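Local coordinates for protein MdbA (Actinomyces oris, PDB 4Z7X) that probably catalyses the formation of disulfide bonds in exported proteins, including pilus components, as a thioredoxin-like thiol-disulfide oxidoreductase, at residues Y62-C67 with E103-V108. Sequence-based numbering, arbitrary orientation. Where two conformers were deposited one is given.
Sequences YFDYSC and EWTSVV
Thr105 OG1 donates to Asp64 OD1 across 2.6 Å, meeting the syn lone pair of the carboxylate. The same oxygen accepts a second hydrogen bond, from within its own loop: Ser66 N reaches it at 2.9 Å from above the carboxylate plane, in a nearly straight bond (170°) that closes an Asx turn. With CG anti to the backbone N (chi1 -175°), the Asp64 carboxylate is placed where OD1 meets both donors. Its other oxygen, OD2, accepts from Leu100 N and from a water that also donates to Thr105 OG1, so both carboxylate oxygens are engaged in this buried setting. Ser66 OG lies 2.8 Å from Thr105 OG1 and also meets the indole edge of Trp104 at CD1, in the ring plane. A second water bridges the segments, donating to Tyr65 O and accepting from Trp104 NE1 at 2.9 Å.

The apolar part is a CH-pi contact: Val108 CG1 sits 3.5 Å from the centroid of the Tyr65 ring, 13° off its normal, while Phe63 CE2 covers the opposite face. The tyrosine is thus sandwiched, and its hydroxyl bonds to His127 ND1.

Asp64 O accepts from Cys67 N in a type I turn that carries the chain from strand 58-63 to the N-cap residue Cys67. The contact packs this strand-to-helix turn of a thioredoxin-like fold against helix 103-118; Cys67 and Cys70 there form a CxxC pattern at the helix start, consistent with the redox site of a thiol-disulfide oxidoreductase.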
loop_
_atom_site.group_PDB
_atom_site.type_symbol
_atom_site.label_atom_id
_atom_site.label_comp_id
_atom_site.label_asym_id
_atom_site.label_seq_id
_atom_site.Cartn_x
_atom_site.Cartn_y
_atom_site.Cartn_z
ATOM N N TYR A 62 3.652 -0.104 -6.620
ATOM C CA TYR A 62 4.522 0.944 -6.079
ATOM C C TYR A 62 3.722 2.239 -6.080
ATOM O O TYR A 62 3.183 2.653 -7.129
ATOM C CB TYR A 62 5.815 1.111 -6.901
ATOM C CG TYR A 62 6.780 -0.017 -6.762
ATOM C CD1 TYR A 62 6.632 -1.211 -7.472
ATOM C CD2 TYR A 62 7.865 0.106 -5.927
ATOM C CE1 TYR A 62 7.543 -2.250 -7.304
ATOM C CE2 TYR A 62 8.798 -0.907 -5.782
ATOM C CZ TYR A 62 8.632 -2.086 -6.464
ATOM O OH TYR A 62 9.538 -3.128 -6.306
ATOM N N PHE A 63 3.634 2.862 -4.911
ATOM C CA PHE A 63 2.744 4.013 -4.730
ATOM C C PHE A 63 3.320 5.014 -3.739
ATOM O O PHE A 63 4.241 4.711 -2.975
ATOM C CB PHE A 63 1.392 3.524 -4.224
ATOM C CG PHE A 63 1.413 3.086 -2.792
ATOM C CD1 PHE A 63 1.780 1.807 -2.419
ATOM C CD2 PHE A 63 1.207 4.021 -1.802
ATOM C CE1 PHE A 63 1.836 1.477 -1.077
ATOM C CE2 PHE A 63 1.251 3.700 -0.474
ATOM C CZ PHE A 63 1.588 2.414 -0.103
ATOM N N ASP A 64 2.792 6.236 -3.821
ATOM C CA ASP A 64 3.032 7.315 -2.851
ATOM C C ASP A 64 1.653 7.833 -2.411
ATOM O O ASP A 64 0.826 8.180 -3.260
ATOM C CB ASP A 64 3.846 8.436 -3.530
ATOM C CG ASP A 64 4.259 9.559 -2.587
ATOM O OD1 ASP A 64 3.603 9.745 -1.560
ATOM O OD2 ASP A 64 5.225 10.300 -2.908
ATOM N N TYR A 65 1.413 7.860 -1.115
ATOM C CA TYR A 65 0.191 8.419 -0.560
ATOM C C TYR A 65 -0.129 9.850 -0.989
ATOM O O TYR A 65 -1.285 10.267 -0.903
ATOM C CB TYR A 65 0.153 8.325 0.980
ATOM C CG TYR A 65 -0.065 6.916 1.522
ATOM C CD1 TYR A 65 -1.206 6.219 1.191
ATOM C CD2 TYR A 65 0.889 6.276 2.292
ATOM C CE1 TYR A 65 -1.440 4.951 1.656
ATOM C CE2 TYR A 65 0.685 4.991 2.760
ATOM C CZ TYR A 65 -0.471 4.326 2.426
ATOM O OH TYR A 65 -0.656 3.055 2.858
ATOM N N SER A 66 0.882 10.594 -1.414
ATOM C CA SER A 66 0.701 11.978 -1.872
ATOM C C SER A 66 0.651 12.147 -3.393
ATOM O O SER A 66 0.649 13.283 -3.884
ATOM C CB SER A 66 1.811 12.868 -1.323
ATOM O OG SER A 66 1.724 12.971 0.089
ATOM N N CYS A 67 0.504 11.030 -4.109
ATOM C CA CYS A 67 0.456 11.018 -5.581
ATOM C C CYS A 67 -0.992 10.942 -6.067
ATOM O O CYS A 67 -1.734 9.967 -5.774
ATOM C CB CYS A 67 1.287 9.841 -6.133
ATOM S SG CYS A 67 1.073 9.592 -7.919
ATOM N N GLU A 103 5.443 15.869 3.111
ATOM C CA GLU A 103 5.396 15.372 4.477
ATOM C C GLU A 103 4.109 14.595 4.785
ATOM O O GLU A 103 4.135 13.698 5.611
ATOM C CB GLU A 103 5.653 16.461 5.515
ATOM C CG GLU A 103 7.067 17.000 5.454
ATOM C CD GLU A 103 8.122 15.914 5.589
ATOM O OE1 GLU A 103 8.895 15.759 4.634
ATOM O OE2 GLU A 103 8.171 15.222 6.648
ATOM N N TRP A 104 3.000 14.889 4.088
ATOM C CA TRP A 104 1.777 14.070 4.219
ATOM C C TRP A 104 2.088 12.566 4.105
ATOM O O TRP A 104 1.543 11.774 4.850
ATOM C CB TRP A 104 0.734 14.459 3.174
ATOM C CG TRP A 104 -0.495 13.622 3.189
ATOM C CD1 TRP A 104 -0.973 12.859 2.164
ATOM C CD2 TRP A 104 -1.432 13.473 4.268
ATOM N NE1 TRP A 104 -2.144 12.257 2.515
ATOM C CE2 TRP A 104 -2.459 12.609 3.803
ATOM C CE3 TRP A 104 -1.517 13.984 5.576
ATOM C CZ2 TRP A 104 -3.537 12.229 4.603
ATOM C CZ3 TRP A 104 -2.612 13.597 6.371
ATOM C CH2 TRP A 104 -3.595 12.738 5.879
ATOM N N THR A 105 2.988 12.184 3.198
ATOM C CA THR A 105 3.357 10.797 3.067
ATOM C C THR A 105 3.932 10.233 4.357
ATOM O O THR A 105 3.585 9.098 4.721
ATOM C CB THR A 105 4.322 10.617 1.882
ATOM O OG1 THR A 105 3.654 11.090 0.708
ATOM C CG2 THR A 105 4.772 9.165 1.719
ATOM N N SER A 106 4.792 10.997 5.047
ATOM C CA SER A 106 5.311 10.529 6.323
ATOM C C SER A 106 4.206 10.439 7.379
ATOM O O SER A 106 4.223 9.554 8.217
ATOM C CB SER A 106 6.445 11.415 6.848
ATOM O OG SER A 106 7.609 11.288 6.024
ATOM N N VAL A 107 3.286 11.396 7.373
ATOM C CA VAL A 107 2.179 11.364 8.330
ATOM C C VAL A 107 1.379 10.072 8.138
ATOM O O VAL A 107 1.137 9.317 9.105
ATOM C CB VAL A 107 1.301 12.600 8.206
ATOM C CG1 VAL A 107 0.098 12.510 9.133
ATOM C CG2 VAL A 107 2.116 13.854 8.527
ATOM N N VAL A 108 0.977 9.825 6.901
ATOM C CA VAL A 108 0.203 8.619 6.598
ATOM C C VAL A 108 1.006 7.357 6.901
ATOM O O VAL A 108 0.464 6.424 7.516
ATOM C CB VAL A 108 -0.302 8.554 5.146
ATOM C CG1 VAL A 108 -1.108 7.285 4.941
ATOM C CG2 VAL A 108 -1.135 9.761 4.799
HETATM O O HOH W 1 5.492 12.344 -1.031
HETATM O O HOH W 2 -3.134 9.908 1.150
#